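Local coordinates for cupin 2 conserved barrel domain protein (Leptotrichia buccalis, PDB 3RNS) that is of unknown function but folds as two cupin-type beta barrels in one chain, a scaffold that in relatives often houses a small-molecule or metal site, at residues A[135-140]-A[157-162]; A[168-173]-A[206-211]; A[60-65]-A[102-107]; A[7-12]-A[200-205]. All coordinates share one frame; numbering follows the deposited sequence. Where two conformers were deposited one is given.

Contact 1. Residues A[135-140]-A[157-162]; sequences VEYQEG and IMSFWK
One face of the W161 indole is covered by E139 and G140: E139 lays its CA over the six-membered ring, 3.8 Å from the centroid and 22° off the ring normal, a CH-pi contact, and the G140 N lies over that same ring system, 3.3 Å from W161 CG. At the rim, near the indole plane, the CB of Y137 touches W161 CZ3 at 3.9 Å. A chi1 of -167° swings W161 alongside the 138-140 backbone, a place that suits a large flat side chain because the broad indole can cover a length of main chain, with E139 CG adding to the cover at 3.9 Å from W161 CE2. The phenol of Y137 meets the CB of S159 and the O of F160 obliquely, and its hydroxyl is hydrogen-bonded to D181.

S159 suits its buried position because a small hydroxyl can reach a main-chain acceptor. Its OG donates to E136 O at 2.7 Å, arriving well above the carbonyl plane. The same OG accepts from a water that in turn takes the N-H of Q138, its oxygen 3.0 Å from Q138 N; the serine thereby ties down the main chain at E136 and, through the water, at Q138. At the start of both segments the apolar side chains of V135 and I157 face each other.

The 135-140 loop, running between strands 129-130 and 142-150, runs alongside the end of strand 153-160, which is hydrogen-bonded within its antiparallel sheet to 142-150 and 218-225. K219 of the latter strand adds a cation-pi contact to Y137 and a hydrogen bond to V135 O.

Contact 2. Residues A[168-173]-A[206-211]; sequences PHKAPG and NIPHAV
P168 meets A210 across the pair, its CA also pointing a C-H at H209 O. The chain turns a corner here, which a proline with its restricted phi suits. H169 follows as the antiparallel hydrogen-bonded partner of H209: H169 N binds H209 O and H209 N binds H169 O, both at 2.8 Å. Because the two residues are directly paired, their side chains leave on the same face of the sheet, and similar first torsions (chi1 59° and 56°) then turn the rings toward each other. The imidazoles form a T-shaped pair, the edge of H209 toward the face of H169, with centroids 4.5 Å apart and planes at 76°. A water joins them, 2.7 Å from H169 NE2 and 2.8 Å from H209 NE2, while H169 ND1 is hydrogen-bonded to D167 O. K170 runs its aliphatic stem beside the P208 ring, CE 4.1 Å from P208 CG. A171, small enough to sit near H209, gives its O to N206 N at 3.0 Å, nearly along the C=O axis; its N reaches I207 O through a second water. Two histidines gathered on neighbouring strands recall the metal-binding histidines of many cupin barrels, although a water, not a metal, bridges them here.

Contact 3. Residues A[60-65]-A[102-107]; sequences YYYCFN and KLIEIG
K102 fills the hollow beside F64 by laying its CB over one face of the phenyl ring, 3.8 Å from the centroid, a CH-pi contact. F64 turns CG into the position between its backbone N and carbonyl carbon, folding the ring back across the neighbouring strand, where its CD1 also touches I104 CG1 at 3.7 Å. A lysine suits this buried place because its extended stem packs on F64 and N65 while NZ is bound by I19 O and N16 OD1.

Two sets of side chains alternate along the pair. On the face of Y60, Y62, I104 and I106, I104 wedges between the Y62 and F64 rings, its CD1 at the edge of Y62, while I106 CD1 lies on the Y60 main chain. On the other face, L103 spreads its two methyls like a wedge, CD1 against Y61 CD1 and CD2 against C63 CB (3.8 Å). Y61 and E105 lie side by side, ring and carboxylate planes 79° apart. The Y61 OH donates to E105 OE2 at 2.7 Å, on the anti side and 34° out of the carboxylate plane. This buried carboxylate has a second partner in Y38, and Y61 OH is also bonded to Y93.

Paired main-chain bonds, such as I106 N to Y60 O at 2.8 Å, join the segments 60-65 and 102-107, which run antiparallel with their axes at 157°. Y60 and I106 pack against strand 153-160. An acetate, probably from the crystallisation liquor, lies about 4 Å from the E105 side chain and may mark a pocket; the antiparallel sheet is consistent with a cupin-type barrel.

Contact 4. Residues A[7-12]-A[200-205]; sequences IEVAKP and SAVLPA
A10 N gives its hydrogen to V202 O, 2.9 Å away and in the carbonyl plane, which is the one direct backbone hydrogen bond between 7-12 and strand 200-203. A water supplements it: it accepts from V202 N and donates to both E8 O and K11 O, 2.6 Å from each, so three main-chain groups of an irregular segment and a strand share one solvent molecule. At the P12 end, P12 CA points a C-H at S200 O (3.4 Å).

V202 is the centre of the apolar part. Its chi1 of 176° spreads the methyls, CG1 toward V9 and CG2 toward I7. V9 CG1 meets V202 CG1 at 3.9 Å, and I7 CD1 meets V202 CG2 at 4.0 Å, the chains crossing at a slant. The other methyl of V9, CG2, touches the ring of P204 at CG. The short branched chains of V9 and V202 fit the close approach of the two backbones, whose CA atoms at V9 and V202 are 4.8 Å apart. Small as it is, A201 suits a place beside the main chain: A201 CB lies 3.4 Å from K11 O.

The N-terminal segment therefore runs along the edge of strand 199-203, which is bonded on its other side to strand 174-180, and leads into strand 13-14, where I13 pairs with S200. F193 of strand 191-196 packs against A10, P12 and A201, while F15 of the helix 15-18 borders I7 and S200.

How the contacts relate
From the N terminus, residues 7-12 open contact 4, which closes only at 200-205 and so encloses contacts 3 and 1. Contact 3 comes first, joining strands 59-65 and 101-108 of one sheet. Contact 1 closes next, laying the 135-140 loop on strand 153-160, in the same sheet that contact 4 reaches. Contact 2 opens at 168-173 inside the span of contact 4 but closes after it, so the two cross; they touch through H209 with L203 and G173 with A205. Contacts 1 and 2 also meet, F160 against V211. Contact 4 thus carries the N-terminal segment to the barrel that holds contact 2.

Contact 1. Residues A[135-140]-A[157-162]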
loop_
_atom_site.group_PDB
_atom_site.type_symbol
_atom_site.label_atom_id
_atom_site.label_comp_id
_atom_site.label_asym_id
_atom_site.label_seq_id
_atom_site.Cartn_x
_atom_site.Cartn_y
_atom_site.Cartn_z
ATOM N N VAL A 135 -0.775 14.449 -3.347
ATOM C CA VAL A 135 -0.228 15.384 -2.386
ATOM C C VAL A 135 0.992 16.057 -2.977
ATOM O O VAL A 135 1.894 15.404 -3.496
ATOM C CB VAL A 135 0.230 14.712 -1.039
ATOM C CG1 VAL A 135 -0.927 14.640 -0.068
ATOM C CG2 VAL A 135 0.955 13.334 -1.268
ATOM N N GLU A 136 1.063 17.349 -2.780
ATOM C CA GLU A 136 2.188 18.115 -3.203
ATOM C C GLU A 136 3.218 18.251 -2.076
ATOM O O GLU A 136 2.866 18.281 -0.899
ATOM C CB GLU A 136 1.648 19.508 -3.592
ATOM C CG GLU A 136 2.528 20.223 -4.541
ATOM C CD GLU A 136 1.831 21.404 -5.204
ATOM O OE1 GLU A 136 1.315 22.283 -4.472
ATOM O OE2 GLU A 136 1.811 21.412 -6.465
ATOM N N TYR A 137 4.486 18.372 -2.417
ATOM C CA TYR A 137 5.446 18.956 -1.487
ATOM C C TYR A 137 5.167 20.458 -1.179
ATOM O O TYR A 137 4.821 21.260 -2.084
ATOM C CB TYR A 137 6.883 18.802 -2.004
ATOM C CG TYR A 137 7.373 17.380 -2.082
ATOM C CD1 TYR A 137 7.448 16.587 -0.944
ATOM C CD2 TYR A 137 7.809 16.839 -3.276
ATOM C CE1 TYR A 137 7.856 15.297 -1.016
ATOM C CE2 TYR A 137 8.275 15.538 -3.344
ATOM C CZ TYR A 137 8.304 14.789 -2.209
ATOM O OH TYR A 137 8.726 13.503 -2.252
ATOM N N GLN A 138 5.309 20.830 0.092
ATOM C CA GLN A 138 5.288 22.216 0.526
ATOM C C GLN A 138 6.448 22.445 1.484
ATOM O O GLN A 138 6.697 21.668 2.399
ATOM C CB GLN A 138 3.947 22.564 1.167
ATOM C CG GLN A 138 2.741 22.404 0.171
ATOM C CD GLN A 138 1.375 22.779 0.749
ATOM O OE1 GLN A 138 1.260 23.631 1.617
ATOM N NE2 GLN A 138 0.326 22.128 0.244
ATOM N N GLU A 139 7.124 23.560 1.293
ATOM C CA GLU A 139 8.370 23.827 1.994
ATOM C C GLU A 139 8.167 23.933 3.517
ATOM O O GLU A 139 7.346 24.727 4.015
ATOM C CB GLU A 139 9.014 25.132 1.465
ATOM C CG GLU A 139 10.413 25.360 2.032
ATOM C CD GLU A 139 11.087 26.665 1.587
ATOM O OE1 GLU A 139 10.438 27.530 0.947
ATOM O OE2 GLU A 139 12.290 26.792 1.905
ATOM N N GLY A 140 8.951 23.148 4.240
ATOM C CA GLY A 140 8.933 23.126 5.709
ATOM C C GLY A 140 7.711 22.419 6.276
ATOM O O GLY A 140 7.509 22.475 7.473
ATOM N N ILE A 157 -2.158 9.314 2.687
ATOM C CA ILE A 157 -0.969 9.660 1.936
ATOM C C ILE A 157 -0.357 10.947 2.502
ATOM O O ILE A 157 -1.094 11.877 2.852
ATOM C CB ILE A 157 -1.293 9.772 0.382
ATOM C CG1 ILE A 157 -0.199 10.510 -0.380
ATOM C CG2 ILE A 157 -2.630 10.412 0.091
ATOM C CD1 ILE A 157 0.972 9.628 -0.668
HETATM N N MSE A 158 0.972 11.010 2.558
HETATM C CA MSE A 158 1.654 12.159 3.173
HETATM C C MSE A 158 2.878 12.557 2.404
HETATM O O MSE A 158 3.567 11.695 1.876
HETATM C CB MSE A 158 2.077 11.844 4.613
HETATM C CG MSE A 158 0.996 11.073 5.421
HETATM SE SE MSE A 158 1.570 10.717 7.289
HETATM C CE MSE A 158 1.647 12.481 7.942
ATOM N N SER A 159 3.126 13.860 2.317
ATOM C CA SER A 159 4.401 14.397 1.812
ATOM C C SER A 159 5.141 15.080 2.956
ATOM O O SER A 159 4.504 15.749 3.821
ATOM C CB SER A 159 4.186 15.378 0.651
ATOM O OG SER A 159 3.531 16.574 1.090
ATOM N N PHE A 160 6.460 14.883 2.996
ATOM C CA PHE A 160 7.308 15.436 4.053
ATOM C C PHE A 160 8.390 16.251 3.320
ATOM O O PHE A 160 9.087 15.720 2.427
ATOM C CB PHE A 160 8.051 14.343 4.844
ATOM C CG PHE A 160 7.221 13.565 5.809
ATOM C CD1 PHE A 160 6.279 12.641 5.363
ATOM C CD2 PHE A 160 7.440 13.682 7.197
ATOM C CE1 PHE A 160 5.530 11.877 6.290
ATOM C CE2 PHE A 160 6.690 12.918 8.097
ATOM C CZ PHE A 160 5.729 12.054 7.642
ATOM N N TRP A 161 8.521 17.522 3.668
ATOM C CA TRP A 161 9.669 18.285 3.228
ATOM C C TRP A 161 10.866 17.866 4.079
ATOM O O TRP A 161 10.737 17.602 5.274
ATOM C CB TRP A 161 9.405 19.786 3.371
ATOM C CG TRP A 161 10.397 20.596 2.657
ATOM C CD1 TRP A 161 11.536 21.157 3.193
ATOM C CD2 TRP A 161 10.372 20.970 1.273
ATOM N NE1 TRP A 161 12.195 21.862 2.229
ATOM C CE2 TRP A 161 11.526 21.738 1.033
ATOM C CE3 TRP A 161 9.471 20.742 0.217
ATOM C CZ2 TRP A 161 11.815 22.293 -0.231
ATOM C CZ3 TRP A 161 9.780 21.244 -1.052
ATOM C CH2 TRP A 161 10.935 22.040 -1.257
ATOM N N LYS A 162 12.037 17.840 3.466
ATOM C CA LYS A 162 13.284 17.532 4.173
ATOM C C LYS A 162 13.396 18.293 5.482
ATOM O O LYS A 162 13.134 19.498 5.534
ATOM C CB LYS A 162 14.452 17.900 3.269
ATOM C CG LYS A 162 15.775 17.709 3.928
ATOM C CD LYS A 162 16.875 18.155 3.059
ATOM C CE LYS A 162 18.197 17.901 3.748
ATOM N NZ LYS A 162 19.249 18.451 2.859
HETATM O O HOH W 1 5.528 18.616 2.035
#

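Contact 2. Residues A[168-173]-A[206-211]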
loop_
_atom_site.group_PDB
_atom_site.type_symbol
_atom_site.label_atom_id
_atom_site.label_comp_id
_atom_site.label_asym_id
_atom_site.label_seq_id
_atom_site.Cartn_x
_atom_site.Cartn_y
_atom_site.Cartn_z
ATOM N N PRO A 168 7.956 10.311 18.252
ATOM C CA PRO A 168 7.548 8.953 18.548
ATOM C C PRO A 168 6.097 8.869 18.984
ATOM O O PRO A 168 5.651 9.673 19.811
ATOM C CB PRO A 168 8.456 8.564 19.725
ATOM C CG PRO A 168 9.658 9.380 19.563
ATOM C CD PRO A 168 9.106 10.710 19.093
ATOM N N HIS A 169 5.370 7.901 18.445
ATOM C CA HIS A 169 3.964 7.693 18.816
ATOM C C HIS A 169 3.578 6.227 18.555
ATOM O O HIS A 169 4.366 5.466 17.994
ATOM C CB HIS A 169 3.043 8.665 18.059
ATOM C CG HIS A 169 3.120 8.546 16.567
ATOM N ND1 HIS A 169 4.230 8.938 15.833
ATOM C CD2 HIS A 169 2.226 8.065 15.667
ATOM C CE1 HIS A 169 4.015 8.692 14.547
ATOM N NE2 HIS A 169 2.800 8.176 14.420
ATOM N N LYS A 170 2.404 5.830 19.033
ATOM C CA LYS A 170 1.904 4.485 18.863
ATOM C C LYS A 170 0.589 4.485 18.102
ATOM O O LYS A 170 -0.195 5.445 18.181
ATOM C CB LYS A 170 1.648 3.845 20.200
ATOM C CG LYS A 170 2.848 3.729 21.107
ATOM C CD LYS A 170 2.403 3.158 22.460
ATOM C CE LYS A 170 3.569 2.949 23.416
ATOM N NZ LYS A 170 3.783 4.110 24.364
ATOM N N ALA A 171 0.350 3.409 17.367
ATOM C CA ALA A 171 -0.945 3.179 16.750
ATOM C C ALA A 171 -1.520 1.910 17.345
ATOM O O ALA A 171 -0.779 1.014 17.757
ATOM C CB ALA A 171 -0.808 3.071 15.217
ATOM N N PRO A 172 -2.861 1.814 17.380
ATOM C CA PRO A 172 -3.472 0.614 17.925
ATOM C C PRO A 172 -3.534 -0.563 16.902
ATOM O O PRO A 172 -4.129 -1.616 17.172
ATOM C CB PRO A 172 -4.873 1.112 18.337
ATOM C CG PRO A 172 -5.137 2.350 17.397
ATOM C CD PRO A 172 -3.863 2.681 16.715
ATOM N N GLY A 173 -2.923 -0.409 15.751
ATOM C CA GLY A 173 -2.819 -1.511 14.810
ATOM C C GLY A 173 -1.443 -1.527 14.168
ATOM O O GLY A 173 -0.610 -0.641 14.454
ATOM N N ASN A 206 1.216 -0.900 18.865
ATOM C CA ASN A 206 1.501 -0.647 20.282
ATOM C C ASN A 206 2.978 -0.472 20.644
ATOM O O ASN A 206 3.351 -0.547 21.834
ATOM C CB ASN A 206 0.858 -1.747 21.160
ATOM C CG ASN A 206 -0.628 -1.926 20.865
ATOM O OD1 ASN A 206 -1.368 -0.939 20.726
ATOM N ND2 ASN A 206 -1.069 -3.172 20.763
ATOM N N ILE A 207 3.799 -0.196 19.629
ATOM C CA ILE A 207 5.221 0.015 19.803
ATOM C C ILE A 207 5.570 1.394 19.246
ATOM O O ILE A 207 5.172 1.727 18.148
ATOM C CB ILE A 207 6.052 -1.035 19.064
ATOM C CG1 ILE A 207 5.779 -2.442 19.594
ATOM C CG2 ILE A 207 7.552 -0.716 19.220
ATOM C CD1 ILE A 207 6.420 -2.720 20.902
ATOM N N PRO A 208 6.324 2.196 19.988
ATOM C CA PRO A 208 6.449 3.532 19.433
ATOM C C PRO A 208 7.204 3.549 18.107
ATOM O O PRO A 208 8.127 2.735 17.902
ATOM C CB PRO A 208 7.207 4.311 20.520
ATOM C CG PRO A 208 7.302 3.385 21.734
ATOM C CD PRO A 208 7.159 1.998 21.185
ATOM N N HIS A 209 6.803 4.443 17.205
ATOM C CA HIS A 209 7.549 4.670 15.952
ATOM C C HIS A 209 7.598 6.178 15.653
ATOM O O HIS A 209 6.836 6.988 16.228
ATOM C CB HIS A 209 6.947 3.870 14.766
ATOM C CG HIS A 209 5.495 4.149 14.531
ATOM N ND1 HIS A 209 4.504 3.232 14.807
ATOM C CD2 HIS A 209 4.862 5.258 14.077
ATOM C CE1 HIS A 209 3.326 3.756 14.515
ATOM N NE2 HIS A 209 3.514 4.985 14.074
ATOM N N ALA A 210 8.488 6.540 14.746
ATOM C CA ALA A 210 8.671 7.924 14.315
ATOM C C ALA A 210 9.236 7.897 12.898
ATOM O O ALA A 210 9.684 6.873 12.395
ATOM C CB ALA A 210 9.632 8.663 15.279
ATOM N N VAL A 211 9.214 9.051 12.267
ATOM C CA VAL A 211 9.704 9.217 10.904
ATOM C C VAL A 211 10.261 10.607 10.710
ATOM O O VAL A 211 9.828 11.571 11.352
ATOM C CB VAL A 211 8.607 8.930 9.847
ATOM C CG1 VAL A 211 7.472 9.850 9.945
ATOM C CG2 VAL A 211 9.161 8.986 8.463
HETATM O O HOH W 2 1.470 6.426 12.806
HETATM O O HOH W 3 2.675 1.663 17.046
#

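Contact 3. Residues A[60-65]-A[102-107]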
loop_
_atom_site.group_PDB
_atom_site.type_symbol
_atom_site.label_atom_id
_atom_site.label_comp_id
_atom_site.label_asym_id
_atom_site.label_seq_id
_atom_site.Cartn_x
_atom_site.Cartn_y
_atom_site.Cartn_z
ATOM N N TYR A 60 -9.322 -2.185 -2.154
ATOM C CA TYR A 60 -8.471 -1.125 -2.628
ATOM C C TYR A 60 -7.201 -1.782 -3.167
ATOM O O TYR A 60 -6.720 -2.769 -2.607
ATOM C CB TYR A 60 -8.092 -0.175 -1.483
ATOM C CG TYR A 60 -9.285 0.316 -0.720
ATOM C CD1 TYR A 60 -9.917 1.474 -1.079
ATOM C CD2 TYR A 60 -9.778 -0.396 0.358
ATOM C CE1 TYR A 60 -11.079 1.911 -0.403
ATOM C CE2 TYR A 60 -10.916 0.027 1.046
ATOM C CZ TYR A 60 -11.563 1.179 0.651
ATOM O OH TYR A 60 -12.675 1.616 1.349
ATOM N N TYR A 61 -6.662 -1.210 -4.234
ATOM C CA TYR A 61 -5.501 -1.707 -4.920
ATOM C C TYR A 61 -4.523 -0.600 -5.106
ATOM O O TYR A 61 -4.929 0.508 -5.534
ATOM C CB TYR A 61 -5.900 -2.230 -6.301
ATOM C CG TYR A 61 -6.697 -3.506 -6.197
ATOM C CD1 TYR A 61 -6.059 -4.709 -5.975
ATOM C CD2 TYR A 61 -8.093 -3.498 -6.254
ATOM C CE1 TYR A 61 -6.748 -5.886 -5.851
ATOM C CE2 TYR A 61 -8.805 -4.680 -6.130
ATOM C CZ TYR A 61 -8.112 -5.865 -5.930
ATOM O OH TYR A 61 -8.762 -7.045 -5.758
ATOM N N TYR A 62 -3.261 -0.884 -4.802
ATOM C CA TYR A 62 -2.144 -0.009 -5.198
ATOM C C TYR A 62 -1.240 -0.803 -6.126
ATOM O O TYR A 62 -0.783 -1.912 -5.775
ATOM C CB TYR A 62 -1.379 0.503 -3.960
ATOM C CG TYR A 62 -0.158 1.308 -4.357
ATOM C CD1 TYR A 62 -0.305 2.564 -4.961
ATOM C CD2 TYR A 62 1.117 0.796 -4.243
ATOM C CE1 TYR A 62 0.762 3.286 -5.388
ATOM C CE2 TYR A 62 2.234 1.558 -4.669
ATOM C CZ TYR A 62 2.027 2.787 -5.249
ATOM O OH TYR A 62 3.048 3.567 -5.684
ATOM N N CYS A 63 -0.995 -0.278 -7.325
ATOM C CA CYS A 63 -0.187 -0.976 -8.326
ATOM C C CYS A 63 1.263 -0.531 -8.218
ATOM O O CYS A 63 1.574 0.681 -8.315
ATOM C CB CYS A 63 -0.736 -0.696 -9.726
ATOM S SG CYS A 63 0.244 -1.359 -11.024
ATOM N N PHE A 64 2.154 -1.490 -8.001
ATOM C CA PHE A 64 3.566 -1.203 -7.908
ATOM C C PHE A 64 4.420 -1.806 -9.040
ATOM O O PHE A 64 5.647 -1.776 -8.972
ATOM C CB PHE A 64 4.074 -1.566 -6.480
ATOM C CG PHE A 64 4.005 -3.036 -6.105
ATOM C CD1 PHE A 64 2.864 -3.585 -5.480
ATOM C CD2 PHE A 64 5.128 -3.852 -6.272
ATOM C CE1 PHE A 64 2.849 -4.883 -5.128
ATOM C CE2 PHE A 64 5.111 -5.161 -5.876
ATOM C CZ PHE A 64 3.975 -5.691 -5.323
ATOM N N ASN A 65 3.785 -2.311 -10.089
ATOM C CA ASN A 65 4.510 -2.801 -11.270
ATOM C C ASN A 65 3.517 -3.079 -12.350
ATOM O O ASN A 65 2.454 -3.701 -12.111
ATOM C CB ASN A 65 5.277 -4.129 -11.026
ATOM C CG ASN A 65 6.433 -4.350 -12.036
ATOM O OD1 ASN A 65 7.464 -3.700 -11.955
ATOM N ND2 ASN A 65 6.271 -5.313 -12.944
ATOM N N LYS A 102 1.657 -6.094 -10.685
ATOM C CA LYS A 102 1.798 -6.386 -9.273
ATOM C C LYS A 102 0.955 -5.409 -8.478
ATOM O O LYS A 102 0.929 -4.194 -8.759
ATOM C CB LYS A 102 3.264 -6.336 -8.837
ATOM C CG LYS A 102 4.129 -7.405 -9.564
ATOM C CD LYS A 102 5.525 -7.416 -9.059
ATOM C CE LYS A 102 6.406 -8.413 -9.842
ATOM N NZ LYS A 102 7.786 -8.359 -9.270
ATOM N N LEU A 103 0.285 -5.918 -7.460
ATOM C CA LEU A 103 -0.730 -5.133 -6.752
ATOM C C LEU A 103 -0.623 -5.389 -5.287
ATOM O O LEU A 103 -0.389 -6.558 -4.867
ATOM C CB LEU A 103 -2.105 -5.572 -7.211
ATOM C CG LEU A 103 -2.545 -5.398 -8.668
ATOM C CD1 LEU A 103 -3.852 -6.091 -8.883
ATOM C CD2 LEU A 103 -2.620 -3.909 -9.058
ATOM N N ILE A 104 -0.801 -4.339 -4.481
ATOM C CA ILE A 104 -1.150 -4.496 -3.087
ATOM C C ILE A 104 -2.681 -4.468 -3.029
ATOM O O ILE A 104 -3.297 -3.543 -3.557
ATOM C CB ILE A 104 -0.618 -3.337 -2.174
ATOM C CG1 ILE A 104 0.880 -3.102 -2.356
ATOM C CG2 ILE A 104 -0.963 -3.651 -0.711
ATOM C CD1 ILE A 104 1.458 -1.965 -1.494
ATOM N N GLU A 105 -3.304 -5.458 -2.385
ATOM C CA GLU A 105 -4.731 -5.518 -2.226
ATOM C C GLU A 105 -5.040 -5.314 -0.738
ATOM O O GLU A 105 -4.544 -6.042 0.092
ATOM C CB GLU A 105 -5.306 -6.881 -2.681
ATOM C CG GLU A 105 -6.826 -7.007 -2.486
ATOM C CD GLU A 105 -7.372 -8.402 -2.827
ATOM O OE1 GLU A 105 -7.585 -9.208 -1.897
ATOM O OE2 GLU A 105 -7.608 -8.695 -4.024
ATOM N N ILE A 106 -5.888 -4.353 -0.426
ATOM C CA ILE A 106 -6.272 -4.044 0.941
ATOM C C ILE A 106 -7.760 -4.304 0.965
ATOM O O ILE A 106 -8.475 -3.784 0.133
ATOM C CB ILE A 106 -5.976 -2.581 1.336
ATOM C CG1 ILE A 106 -4.519 -2.209 1.066
ATOM C CG2 ILE A 106 -6.242 -2.354 2.798
ATOM C CD1 ILE A 106 -4.262 -1.596 -0.306
ATOM N N GLY A 107 -8.206 -5.157 1.860
ATOM C CA GLY A 107 -9.586 -5.473 1.946
ATOM C C GLY A 107 -10.177 -5.350 3.318
ATOM O O GLY A 107 -9.478 -5.555 4.301
#

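Contact 4. Residues A[7-12]-A[200-205]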
loop_
_atom_site.group_PDB
_atom_site.type_symbol
_atom_site.label_atom_id
_atom_site.label_comp_id
_atom_site.label_asym_id
_atom_site.label_seq_id
_atom_site.Cartn_x
_atom_site.Cartn_y
_atom_site.Cartn_z
ATOM N N ILE A 7 5.314 -10.926 7.444
ATOM C CA ILE A 7 6.656 -10.501 7.046
ATOM C C ILE A 7 7.350 -9.915 8.269
ATOM O O ILE A 7 6.691 -9.611 9.256
ATOM C CB ILE A 7 6.626 -9.490 5.862
ATOM C CG1 ILE A 7 5.860 -8.192 6.194
ATOM C CG2 ILE A 7 6.002 -10.142 4.626
ATOM C CD1 ILE A 7 5.781 -7.197 4.965
ATOM N N GLU A 8 8.662 -9.769 8.206
ATOM C CA GLU A 8 9.439 -9.122 9.255
ATOM C C GLU A 8 9.049 -7.643 9.453
ATOM O O GLU A 8 8.849 -6.928 8.468
ATOM C CB GLU A 8 10.929 -9.208 8.912
ATOM C CG GLU A 8 11.637 -10.402 9.572
ATOM C CD GLU A 8 13.143 -10.333 9.365
ATOM O OE1 GLU A 8 13.913 -10.334 10.365
ATOM O OE2 GLU A 8 13.539 -10.236 8.182
ATOM N N VAL A 9 8.941 -7.211 10.711
ATOM C CA VAL A 9 8.671 -5.840 11.066
ATOM C C VAL A 9 9.938 -4.990 11.182
ATOM O O VAL A 9 11.037 -5.507 11.300
ATOM C CB VAL A 9 7.813 -5.772 12.344
ATOM C CG1 VAL A 9 6.620 -6.681 12.153
ATOM C CG2 VAL A 9 8.624 -6.167 13.649
ATOM N N ALA A 10 9.761 -3.666 11.083
ATOM C CA ALA A 10 10.795 -2.682 11.360
ATOM C C ALA A 10 11.996 -2.892 10.443
ATOM O O ALA A 10 13.140 -2.747 10.883
ATOM C CB ALA A 10 11.214 -2.733 12.851
ATOM N N LYS A 11 11.714 -3.225 9.184
ATOM C CA LYS A 11 12.732 -3.560 8.199
ATOM C C LYS A 11 12.241 -3.160 6.791
ATOM O O LYS A 11 11.089 -3.439 6.448
ATOM C CB LYS A 11 12.977 -5.070 8.264
ATOM C CG LYS A 11 13.754 -5.676 7.109
ATOM C CD LYS A 11 13.995 -7.184 7.286
ATOM C CE LYS A 11 15.267 -7.485 8.112
ATOM N NZ LYS A 11 15.143 -7.341 9.629
ATOM N N PRO A 12 13.095 -2.511 5.978
ATOM C CA PRO A 12 12.680 -2.168 4.597
ATOM C C PRO A 12 12.624 -3.426 3.750
ATOM O O PRO A 12 13.501 -4.243 3.867
ATOM C CB PRO A 12 13.779 -1.245 4.106
ATOM C CG PRO A 12 14.956 -1.612 4.905
ATOM C CD PRO A 12 14.429 -1.980 6.287
ATOM N N SER A 200 8.829 -0.859 1.358
ATOM C CA SER A 200 7.816 -0.807 2.386
ATOM C C SER A 200 8.352 -1.320 3.698
ATOM O O SER A 200 9.382 -1.987 3.766
ATOM C CB SER A 200 6.627 -1.667 1.961
ATOM O OG SER A 200 6.151 -1.350 0.644
ATOM N N ALA A 201 7.632 -1.051 4.765
ATOM C CA ALA A 201 7.961 -1.597 6.083
ATOM C C ALA A 201 6.719 -1.686 6.950
ATOM O O ALA A 201 5.760 -0.897 6.812
ATOM C CB ALA A 201 9.073 -0.697 6.806
ATOM N N VAL A 202 6.765 -2.582 7.918
ATOM C CA VAL A 202 5.704 -2.682 8.903
ATOM C C VAL A 202 6.136 -2.030 10.215
ATOM O O VAL A 202 7.213 -2.320 10.738
ATOM C CB VAL A 202 5.270 -4.157 9.151
ATOM C CG1 VAL A 202 4.214 -4.244 10.288
ATOM C CG2 VAL A 202 4.704 -4.730 7.873
ATOM N N LEU A 203 5.288 -1.148 10.742
ATOM C CA LEU A 203 5.486 -0.531 12.032
ATOM C C LEU A 203 4.471 -1.219 12.905
ATOM O O LEU A 203 3.268 -0.973 12.749
ATOM C CB LEU A 203 5.242 0.995 11.982
ATOM C CG LEU A 203 5.788 1.769 10.771
ATOM C CD1 LEU A 203 5.359 3.269 10.813
ATOM C CD2 LEU A 203 7.286 1.615 10.750
ATOM N N PRO A 204 4.934 -2.068 13.832
ATOM C CA PRO A 204 4.023 -2.897 14.624
ATOM C C PRO A 204 3.195 -2.180 15.689
ATOM O O PRO A 204 3.607 -1.146 16.252
ATOM C CB PRO A 204 4.947 -3.925 15.264
ATOM C CG PRO A 204 6.245 -3.195 15.397
ATOM C CD PRO A 204 6.335 -2.271 14.217
ATOM N N ALA A 205 2.051 -2.792 15.984
ATOM C CA ALA A 205 1.030 -2.246 16.875
ATOM C C ALA A 205 1.622 -1.995 18.238
ATOM O O ALA A 205 2.426 -2.777 18.700
ATOM C CB ALA A 205 -0.183 -3.238 17.014
HETATM O O HOH W 4 9.056 -4.413 7.839
#